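Long-range contacts in DegT/DnrJ/EryC1/StrS aminotransferase (PDB 4QGR), which probably acts as a pyridoxal phosphate-dependent aminotransferase, binding its cofactor in sites at the interface between the two subunits of a dimer: residues Y38-E43 and N242-T247; A45-K50 and A251-K256; R222-H227 and N236-I241. All coordinates share one frame; numbering follows the deposited sequence.

Contact 1: residues Y38-E43 and N242-T247; sequences YILGPE and NSRLDT. With PLP (pyridoxal-5'-phosphate), chain G; ACT (acetate ion), chain D.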
loop_
_atom_site.group_PDB
_atom_site.type_symbol
_atom_site.label_atom_id
_atom_site.label_comp_id
_atom_site.label_asym_id
_atom_site.label_seq_id
_atom_site.Cartn_x
_atom_site.Cartn_y
_atom_site.Cartn_z
ATOM N N TYR A 38 1.033 -14.588 7.959
ATOM C CA TYR A 38 0.268 -13.375 7.694
ATOM C C TYR A 38 0.712 -12.652 6.434
ATOM O O TYR A 38 -0.021 -11.781 5.930
ATOM C CB TYR A 38 0.387 -12.443 8.907
ATOM C CG TYR A 38 -0.096 -13.101 10.163
ATOM C CD1 TYR A 38 -1.393 -13.616 10.252
ATOM C CD2 TYR A 38 0.732 -13.224 11.265
ATOM C CE1 TYR A 38 -1.832 -14.291 11.391
ATOM C CE2 TYR A 38 0.309 -13.878 12.411
ATOM C CZ TYR A 38 -1.004 -14.375 12.483
ATOM O OH TYR A 38 -1.430 -15.006 13.633
ATOM N N ILE A 39 1.918 -12.943 5.964
ATOM C CA ILE A 39 2.431 -12.319 4.772
ATOM C C ILE A 39 2.700 -13.385 3.720
ATOM O O ILE A 39 3.531 -14.273 3.928
ATOM C CB ILE A 39 3.762 -11.574 5.057
ATOM C CG1 ILE A 39 3.589 -10.533 6.168
ATOM C CG2 ILE A 39 4.330 -10.995 3.802
ATOM C CD1 ILE A 39 2.717 -9.330 5.822
ATOM N N LEU A 40 2.049 -13.251 2.580
ATOM C CA LEU A 40 2.154 -14.237 1.496
ATOM C C LEU A 40 2.000 -15.681 1.971
ATOM O O LEU A 40 2.760 -16.600 1.581
ATOM C CB LEU A 40 3.453 -14.039 0.725
ATOM C CG LEU A 40 3.688 -12.651 0.141
ATOM C CD1 LEU A 40 5.078 -12.537 -0.458
ATOM C CD2 LEU A 40 2.619 -12.294 -0.869
ATOM N N GLY A 41 0.970 -15.906 2.777
ATOM C CA GLY A 41 0.617 -17.258 3.198
ATOM C C GLY A 41 -0.086 -17.958 2.075
ATOM O O GLY A 41 -0.282 -17.382 1.003
ATOM N N PRO A 42 -0.488 -19.215 2.303
ATOM C CA PRO A 42 -0.948 -20.041 1.194
ATOM C C PRO A 42 -2.139 -19.521 0.442
ATOM O O PRO A 42 -2.213 -19.709 -0.759
ATOM C CB PRO A 42 -1.298 -21.377 1.858
ATOM C CG PRO A 42 -0.401 -21.402 3.042
ATOM C CD PRO A 42 -0.267 -20.000 3.528
ATOM N N GLU A 43 -3.055 -18.846 1.143
ATOM C CA GLU A 43 -4.249 -18.321 0.522
ATOM C C GLU A 43 -3.933 -17.319 -0.598
ATOM O O GLU A 43 -4.704 -17.202 -1.532
ATOM C CB GLU A 43 -5.195 -17.671 1.566
ATOM C CG GLU A 43 -5.920 -18.666 2.482
ATOM C CD GLU A 43 -5.104 -19.158 3.673
ATOM O OE1 GLU A 43 -3.886 -18.939 3.763
ATOM O OE2 GLU A 43 -5.697 -19.833 4.533
ATOM N N ASN A 242 6.359 -1.621 -1.521
ATOM C CA ASN A 242 5.815 -2.720 -0.744
ATOM C C ASN A 242 4.350 -2.816 -1.081
ATOM O O ASN A 242 3.576 -2.009 -0.587
ATOM C CB ASN A 242 5.948 -2.456 0.758
ATOM C CG ASN A 242 5.331 -3.564 1.610
ATOM O OD1 ASN A 242 4.778 -4.535 1.110
ATOM N ND2 ASN A 242 5.416 -3.402 2.912
ATOM N N SER A 243 3.960 -3.822 -1.858
ATOM C CA SER A 243 2.553 -3.923 -2.263
ATOM C C SER A 243 2.060 -5.354 -2.332
ATOM O O SER A 243 2.045 -5.960 -3.402
ATOM C CB SER A 243 2.329 -3.219 -3.590
ATOM O OG SER A 243 0.969 -3.175 -3.913
ATOM N N ARG A 244 1.647 -5.877 -1.176
ATOM C CA ARG A 244 1.209 -7.267 -1.020
ATOM C C ARG A 244 -0.254 -7.312 -0.620
ATOM O O ARG A 244 -0.747 -6.459 0.134
ATOM C CB ARG A 244 2.065 -7.978 0.032
ATOM C CG ARG A 244 3.532 -8.093 -0.365
ATOM C CD ARG A 244 4.400 -8.733 0.718
ATOM N NE ARG A 244 4.592 -7.858 1.862
ATOM C CZ ARG A 244 5.731 -7.698 2.528
ATOM N NH1 ARG A 244 6.836 -8.351 2.170
ATOM N NH2 ARG A 244 5.745 -6.928 3.586
ATOM N N LEU A 245 -0.955 -8.329 -1.127
ATOM C CA LEU A 245 -2.278 -8.686 -0.582
ATOM C C LEU A 245 -2.105 -9.523 0.676
ATOM O O LEU A 245 -1.432 -10.583 0.633
ATOM C CB LEU A 245 -3.051 -9.485 -1.603
ATOM C CG LEU A 245 -4.483 -9.934 -1.268
ATOM C CD1 LEU A 245 -5.365 -8.745 -1.227
ATOM C CD2 LEU A 245 -4.998 -10.932 -2.312
ATOM N N ASP A 246 -2.703 -9.072 1.784
ATOM C CA ASP A 246 -2.541 -9.779 3.061
ATOM C C ASP A 246 -3.176 -11.184 2.936
ATOM O O ASP A 246 -4.222 -11.347 2.292
ATOM C CB ASP A 246 -3.270 -9.091 4.213
ATOM C CG ASP A 246 -2.737 -7.737 4.585
ATOM O OD1 ASP A 246 -1.538 -7.370 4.303
ATOM O OD2 ASP A 246 -3.572 -6.999 5.228
ATOM N N THR A 247 -2.581 -12.170 3.580
ATOM C CA THR A 247 -3.126 -13.526 3.605
ATOM C C THR A 247 -4.569 -13.507 4.092
ATOM O O THR A 247 -5.445 -14.161 3.541
ATOM C CB THR A 247 -2.322 -14.421 4.548
ATOM O OG1 THR A 247 -0.930 -14.345 4.210
ATOM C CG2 THR A 247 -2.777 -15.870 4.411
HETATM N N1 PLP G . 12.682 0.625 7.558
HETATM C C2 PLP G . 13.272 -0.403 8.215
HETATM C C2A PLP G . 14.495 -0.158 9.071
HETATM C C3 PLP G . 12.687 -1.763 8.140
HETATM O O3 PLP G . 13.226 -2.797 8.813
HETATM C C4 PLP G . 11.502 -1.977 7.277
HETATM C C4A PLP G . 10.809 -3.265 7.160
HETATM O O4A PLP G . 11.044 -4.123 7.963
HETATM C C5 PLP G . 10.944 -0.797 6.614
HETATM C C6 PLP G . 11.590 0.445 6.779
HETATM C C5A PLP G . 9.729 -0.988 5.707
HETATM O O4P PLP G . 8.570 -1.345 6.470
HETATM P P PLP G . 7.441 -2.248 5.798
HETATM O O1P PLP G . 6.252 -2.072 6.726
HETATM O O2P PLP G . 7.193 -1.820 4.351
HETATM O O3P PLP G . 8.054 -3.659 5.874
HETATM C C ACT D . 9.124 -6.612 4.686
HETATM O O ACT D . 9.190 -7.544 3.835
HETATM O OXT ACT D . 8.327 -5.671 4.572
HETATM C CH3 ACT D . 10.025 -6.627 5.892
HETATM O O HOH W 1 0.627 -10.975 2.162
#
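The turn that leads into helix 42-55 comes up against the start of helix 247-278, and the CA atoms of G41 and T247 are 5.3 Å apart. T247 carries the largest share of the contact. Its OG1 accepts the N-H of G41 at 2.8 Å, while the same hydroxyl is also bonded to the carbonyl of R37; T247 N adds only a weak bond to Y38 O. Its methyl, CG2, lies anti to the backbone N and reaches across to E43, 3.3 Å from OE1. A small branched residue with both a hydroxyl and a methyl suits this place, and G41, without a side chain, lets T247 come close. Where L40 turns in a left-handed conformation, a water accepts from L40 N, its oxygen 2.7 Å away, and donates to L245 O. E43 directs its other carboxylate oxygen to K31. Farther along, the methyl I39 CG2 lies over one guanidinium face of R244, 3.7 Å from NE. A bend at chi3 (-71°) turns that guanidinium so that NH1 and NH2 each donate to one oxygen of an acetate ion, probably from the crystallisation liquor; NH2 also pairs with D206 of the second subunit. N242 ND2 grips the cofactor phosphate, O2P, at 2.8 Å. The same cofactor is also hydrogen-bonded by K199, S194 and Q173 of the second subunit, a composite site as in fold type I aminotransferases.

Contact 2: residues A45-K50 and A251-K256; sequences AEFEKK and AVLLEK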
loop_
_atom_site.group_PDB
_atom_site.type_symbol
_atom_site.label_atom_id
_atom_site.label_comp_id
_atom_site.label_asym_id
_atom_site.label_seq_id
_atom_site.Cartn_x
_atom_site.Cartn_y
_atom_site.Cartn_z
ATOM N N ALA A 45 -1.412 -17.309 -2.994
ATOM C CA ALA A 45 -1.200 -18.022 -4.243
ATOM C C ALA A 45 -2.428 -18.797 -4.692
ATOM O O ALA A 45 -2.705 -18.884 -5.891
ATOM C CB ALA A 45 0.010 -18.933 -4.136
ATOM N N GLU A 46 -3.148 -19.352 -3.731
ATOM C CA GLU A 46 -4.369 -20.056 -4.019
ATOM C C GLU A 46 -5.366 -19.124 -4.703
ATOM O O GLU A 46 -6.006 -19.483 -5.726
ATOM C CB GLU A 46 -4.904 -20.690 -2.722
ATOM C CG GLU A 46 -6.167 -21.479 -2.915
ATOM C CD GLU A 46 -6.765 -22.012 -1.608
ATOM O OE1 GLU A 46 -6.158 -21.835 -0.498
ATOM O OE2 GLU A 46 -7.888 -22.564 -1.737
ATOM N N PHE A 47 -5.519 -17.924 -4.153
ATOM C CA PHE A 47 -6.442 -16.965 -4.748
ATOM C C PHE A 47 -5.943 -16.541 -6.144
ATOM O O PHE A 47 -6.743 -16.435 -7.076
ATOM C CB PHE A 47 -6.688 -15.772 -3.799
ATOM C CG PHE A 47 -7.470 -14.663 -4.401
ATOM C CD1 PHE A 47 -8.810 -14.840 -4.722
ATOM C CD2 PHE A 47 -6.893 -13.434 -4.641
ATOM C CE1 PHE A 47 -9.533 -13.835 -5.287
ATOM C CE2 PHE A 47 -7.618 -12.421 -5.184
ATOM C CZ PHE A 47 -8.961 -12.621 -5.502
ATOM N N GLU A 48 -4.651 -16.313 -6.288
ATOM C CA GLU A 48 -4.120 -15.901 -7.611
ATOM C C GLU A 48 -4.491 -16.963 -8.662
ATOM O O GLU A 48 -4.896 -16.641 -9.779
ATOM C CB GLU A 48 -2.595 -15.723 -7.562
ATOM C CG GLU A 48 -2.129 -14.485 -6.783
ATOM C CD GLU A 48 -0.589 -14.336 -6.691
ATOM O OE1 GLU A 48 0.166 -15.339 -6.847
ATOM O OE2 GLU A 48 -0.122 -13.209 -6.452
ATOM N N LYS A 49 -4.339 -18.227 -8.300
ATOM C CA LYS A 49 -4.651 -19.310 -9.244
ATOM C C LYS A 49 -6.100 -19.415 -9.615
ATOM O O LYS A 49 -6.447 -19.525 -10.784
ATOM C CB LYS A 49 -4.189 -20.652 -8.687
ATOM C CG LYS A 49 -2.715 -20.759 -8.865
ATOM C CD LYS A 49 -2.076 -21.772 -7.952
ATOM C CE LYS A 49 -0.579 -21.477 -7.892
ATOM N NZ LYS A 49 0.121 -22.448 -7.024
ATOM N N LYS A 50 -6.955 -19.358 -8.601
ATOM C CA LYS A 50 -8.390 -19.483 -8.813
ATOM C C LYS A 50 -8.924 -18.273 -9.566
ATOM O O LYS A 50 -9.705 -18.448 -10.525
ATOM C CB LYS A 50 -9.127 -19.709 -7.496
ATOM C CG LYS A 50 -8.831 -21.099 -6.947
ATOM C CD LYS A 50 -9.521 -21.423 -5.627
ATOM C CE LYS A 50 -9.359 -22.933 -5.348
ATOM N NZ LYS A 50 -9.200 -23.181 -3.881
ATOM N N ALA A 251 -7.911 -14.803 1.988
ATOM C CA ALA A 251 -8.807 -15.825 2.539
ATOM C C ALA A 251 -10.254 -15.364 2.397
ATOM O O ALA A 251 -11.138 -16.142 1.973
ATOM C CB ALA A 251 -8.455 -16.066 3.968
ATOM N N VAL A 252 -10.505 -14.091 2.708
ATOM C CA VAL A 252 -11.814 -13.485 2.422
ATOM C C VAL A 252 -12.195 -13.604 0.935
ATOM O O VAL A 252 -13.311 -14.049 0.565
ATOM C CB VAL A 252 -11.849 -12.016 2.927
ATOM C CG1 VAL A 252 -13.088 -11.299 2.411
ATOM C CG2 VAL A 252 -11.841 -12.012 4.440
ATOM N N LEU A 253 -11.258 -13.212 0.079
ATOM C CA LEU A 253 -11.482 -13.175 -1.376
ATOM C C LEU A 253 -11.782 -14.550 -1.994
ATOM O O LEU A 253 -12.598 -14.672 -2.923
ATOM C CB LEU A 253 -10.298 -12.484 -2.064
ATOM C CG LEU A 253 -10.331 -10.964 -1.904
ATOM C CD1 LEU A 253 -8.981 -10.334 -2.133
ATOM C CD2 LEU A 253 -11.347 -10.300 -2.786
ATOM N N LEU A 254 -11.173 -15.574 -1.426
ATOM C CA LEU A 254 -11.464 -16.941 -1.879
ATOM C C LEU A 254 -12.940 -17.240 -1.709
ATOM O O LEU A 254 -13.571 -17.801 -2.585
ATOM C CB LEU A 254 -10.598 -17.943 -1.164
ATOM C CG LEU A 254 -9.145 -18.020 -1.662
ATOM C CD1 LEU A 254 -8.273 -18.764 -0.664
ATOM C CD2 LEU A 254 -9.081 -18.698 -3.023
ATOM N N GLU A 255 -13.510 -16.835 -0.578
ATOM C CA GLU A 255 -14.941 -17.054 -0.361
ATOM C C GLU A 255 -15.817 -16.118 -1.220
ATOM O O GLU A 255 -16.824 -16.574 -1.769
ATOM C CB GLU A 255 -15.268 -16.893 1.099
ATOM C CG GLU A 255 -14.555 -17.845 2.033
ATOM C CD GLU A 255 -14.824 -19.325 1.773
ATOM O OE1 GLU A 255 -15.862 -19.709 1.172
ATOM O OE2 GLU A 255 -13.969 -20.135 2.150
ATOM N N LYS A 256 -15.399 -14.865 -1.409
ATOM C CA LYS A 256 -16.120 -13.967 -2.309
ATOM C C LYS A 256 -16.133 -14.523 -3.754
ATOM O O LYS A 256 -17.156 -14.509 -4.447
ATOM C CB LYS A 256 -15.515 -12.571 -2.305
ATOM C CG LYS A 256 -15.395 -11.860 -0.975
ATOM C CD LYS A 256 -16.755 -11.706 -0.284
ATOM C CE LYS A 256 -16.786 -10.486 0.621
ATOM N NZ LYS A 256 -16.807 -9.227 -0.144
#
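F47 turns one face of its phenyl ring to L253, whose CB sits over it 3.8 Å from the centroid and 19° off the ring normal, a CH-pi contact displaced toward the CE1 and CZ rim. The ring gets there because CG is anti to the backbone N (chi1 172°), which swings it off helix 45-50 and across to helix 251-256. L253 CD1 approaches another part of the ring, 3.9 Å from CE2, and F195 meets the same ring edge-to-face. A flat aromatic group and a branched aliphatic one suit this buried side, since the ring offers a broad surface and the leucine carbons can pack against it.

L254 works on the more exposed side and carries the larger share of the contact. Its CD2 reaches the backbone of the neighbouring helix, 3.6 Å from F47 CA, and also lies 3.8 Å from the aliphatic CD of K50. The other methyl, CD1, meets the carboxylate carbon CD of E46 at 3.7 Å. E46 and K50 both run at about a right angle to this leucine. One turn apart on their helix, they are joined by a salt bridge, K50 NZ to E46 OE2 at 2.6 Å, using the anti lone pair of the carboxylate oxygen. The methylenes K50 CD and E46 CG thus lie against CD2, while the charged ends are bridged to each other.

No hydrogen bond crosses between the helices, whose local axes approach to 9.3 Å at an angle of 29°. This roughly parallel packing, with the helices running the same way, joins helix 42-55 to the long helix 247-278, which in fold type I PLP enzymes connects the large and small domains.

Contact 3: residues R222-H227 and N236-I241; sequences RSVLFH and NVRIGI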
loop_
_atom_site.group_PDB
_atom_site.type_symbol
_atom_site.label_atom_id
_atom_site.label_comp_id
_atom_site.label_asym_id
_atom_site.label_seq_id
_atom_site.Cartn_x
_atom_site.Cartn_y
_atom_site.Cartn_z
ATOM N N ARG A 222 6.286 -9.051 -9.864
ATOM C CA ARG A 222 6.483 -9.710 -8.595
ATOM C C ARG A 222 7.737 -9.190 -7.903
ATOM O O ARG A 222 7.817 -9.207 -6.670
ATOM C CB ARG A 222 6.521 -11.237 -8.717
ATOM C CG ARG A 222 5.179 -11.848 -9.144
ATOM C CD ARG A 222 5.160 -13.375 -9.002
ATOM N NE ARG A 222 4.045 -14.012 -9.720
ATOM C CZ ARG A 222 2.786 -14.061 -9.266
ATOM N NH1 ARG A 222 2.450 -13.482 -8.108
ATOM N NH2 ARG A 222 1.862 -14.652 -9.990
ATOM N N SER A 223 8.705 -8.734 -8.695
ATOM C CA SER A 223 9.878 -8.097 -8.143
ATOM C C SER A 223 9.523 -6.710 -7.602
ATOM O O SER A 223 9.844 -6.388 -6.474
ATOM C CB SER A 223 10.966 -7.997 -9.224
ATOM O OG SER A 223 12.031 -7.137 -8.854
ATOM N N VAL A 224 8.826 -5.916 -8.394
ATOM C CA VAL A 224 8.520 -4.545 -8.035
ATOM C C VAL A 224 7.711 -4.459 -6.743
ATOM O O VAL A 224 7.923 -3.545 -5.927
ATOM C CB VAL A 224 7.785 -3.817 -9.205
ATOM C CG1 VAL A 224 7.210 -2.468 -8.783
ATOM C CG2 VAL A 224 8.753 -3.606 -10.363
ATOM N N LEU A 225 6.777 -5.387 -6.537
ATOM C CA LEU A 225 5.919 -5.308 -5.355
ATOM C C LEU A 225 6.630 -5.697 -4.086
ATOM O O LEU A 225 6.102 -5.452 -2.986
ATOM C CB LEU A 225 4.636 -6.123 -5.542
ATOM C CG LEU A 225 4.791 -7.649 -5.545
ATOM C CD1 LEU A 225 4.830 -8.244 -4.159
ATOM C CD2 LEU A 225 3.656 -8.271 -6.321
ATOM N N PHE A 226 7.831 -6.265 -4.206
ATOM C CA PHE A 226 8.653 -6.591 -3.048
ATOM C C PHE A 226 10.017 -5.935 -3.157
ATOM O O PHE A 226 11.064 -6.614 -3.248
ATOM C CB PHE A 226 8.741 -8.102 -2.824
ATOM C CG PHE A 226 9.533 -8.497 -1.577
ATOM C CD1 PHE A 226 9.478 -7.736 -0.427
ATOM C CD2 PHE A 226 10.366 -9.618 -1.590
ATOM C CE1 PHE A 226 10.203 -8.097 0.707
ATOM C CE2 PHE A 226 11.093 -9.989 -0.455
ATOM C CZ PHE A 226 11.010 -9.219 0.688
ATOM N N HIS A 227 9.978 -4.595 -3.222
ATOM C CA HIS A 227 11.194 -3.756 -3.265
ATOM C C HIS A 227 12.178 -4.071 -4.386
ATOM O O HIS A 227 13.385 -3.875 -4.238
ATOM C CB HIS A 227 11.934 -3.834 -1.917
ATOM C CG HIS A 227 11.061 -3.523 -0.760
ATOM N ND1 HIS A 227 10.633 -2.243 -0.480
ATOM C CD2 HIS A 227 10.482 -4.322 0.160
ATOM C CE1 HIS A 227 9.835 -2.267 0.568
ATOM N NE2 HIS A 227 9.727 -3.517 0.973
ATOM N N ASN A 236 18.466 -6.424 -4.461
ATOM C CA ASN A 236 17.471 -5.715 -5.252
ATOM C C ASN A 236 18.053 -5.131 -6.541
ATOM O O ASN A 236 19.064 -4.411 -6.524
ATOM C CB ASN A 236 16.827 -4.632 -4.400
ATOM C CG ASN A 236 16.062 -5.212 -3.222
ATOM O OD1 ASN A 236 15.639 -6.376 -3.246
ATOM N ND2 ASN A 236 15.876 -4.408 -2.190
ATOM N N VAL A 237 17.398 -5.433 -7.655
ATOM C CA VAL A 237 17.875 -5.052 -8.991
ATOM C C VAL A 237 17.175 -3.832 -9.564
ATOM O O VAL A 237 17.594 -3.286 -10.583
ATOM C CB VAL A 237 17.727 -6.194 -10.027
ATOM C CG1 VAL A 237 18.662 -7.336 -9.680
ATOM C CG2 VAL A 237 16.295 -6.714 -10.124
ATOM N N ARG A 238 16.075 -3.428 -8.944
ATOM C CA ARG A 238 15.348 -2.250 -9.395
ATOM C C ARG A 238 14.691 -1.567 -8.202
ATOM O O ARG A 238 14.588 -2.146 -7.121
ATOM C CB ARG A 238 14.304 -2.638 -10.457
ATOM C CG ARG A 238 13.295 -3.701 -9.991
ATOM C CD ARG A 238 12.268 -4.073 -11.063
ATOM N NE ARG A 238 12.870 -4.687 -12.246
ATOM C CZ ARG A 238 13.243 -5.955 -12.389
ATOM N NH1 ARG A 238 13.083 -6.850 -11.432
ATOM N NH2 ARG A 238 13.819 -6.335 -13.528
ATOM N N ILE A 239 14.263 -0.330 -8.420
ATOM C CA ILE A 239 13.462 0.386 -7.452
ATOM C C ILE A 239 12.097 -0.270 -7.443
ATOM O O ILE A 239 11.474 -0.491 -8.516
ATOM C CB ILE A 239 13.297 1.873 -7.827
ATOM C CG1 ILE A 239 14.671 2.591 -7.912
ATOM C CG2 ILE A 239 12.335 2.540 -6.864
ATOM C CD1 ILE A 239 15.589 2.398 -6.727
ATOM N N GLY A 240 11.604 -0.549 -6.242
ATOM C CA GLY A 240 10.230 -1.075 -6.091
ATOM C C GLY A 240 9.436 -0.408 -4.978
ATOM O O GLY A 240 9.765 0.710 -4.545
ATOM N N ILE A 241 8.390 -1.123 -4.526
ATOM C CA ILE A 241 7.534 -0.672 -3.442
ATOM C C ILE A 241 7.205 -1.858 -2.522
ATOM O O ILE A 241 7.728 -2.975 -2.721
ATOM C CB ILE A 241 6.269 -0.004 -3.989
ATOM C CG1 ILE A 241 5.464 -0.974 -4.873
ATOM C CG2 ILE A 241 6.589 1.264 -4.781
ATOM C CD1 ILE A 241 4.101 -0.415 -5.231
HETATM O O HOH W 2 13.230 -7.333 -1.887
#
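This is a buried, largely backbone-mediated contact in which the chain leaves helix 215-224, makes a loop and returns to lie against the end of that helix. Two bonds fasten the return. I241 N donates to V224 O at 2.8 Å, nearly straight along the carbonyl, and H227 N donates to I241 O, also at 2.8 Å. H227, in a left-handed backbone conformation, turns the chain away from the helix; its ring presents one face to I241 O and sends ND1 to E97 of the second subunit. G240, lacking a side chain, lets its CA approach V224 O to 3.4 Å.

R238 closes the other end. A bend at chi3 (63°) brings its NH1 to S223 OG at 2.8 Å, with the oxygen only 1° out of the guanidinium plane; the serine hydroxyl is bonded to K229 O as well. On the way the arginine's CD packs 3.6 Å from V224 CG2. A water links F226 O to N236 OD1.

The loop is part of the dimer interface, and the nearest atoms of the H227 side chain and a cofactor bound mainly by the second subunit are about 5 Å apart, as expected for a PLP pocket built from two chains.

From the N terminus the chain passes through 38-43, the turn into helix 42-55 and its start, then 45-50 within that helix, and runs through the large sheet before reaching 222-227. Contact 3 closes first, a short loop between 222-227 and 236-241, which lies wholly within the two long loops of contacts 1 and 2. Those long loops cross: 242-247 returns to 38-43 and then 251-256 to 45-50, so the first part of helix 247-278 lies beside helix 42-55. L245 packs on F47 and L253 between contacts 1 and 2; S243 N probably bonds L225 O between contacts 1 and 3; and a salt bridge from E48 to R222 joins contacts 2 and 3. Contacts 1 and 3 also touch the second subunit.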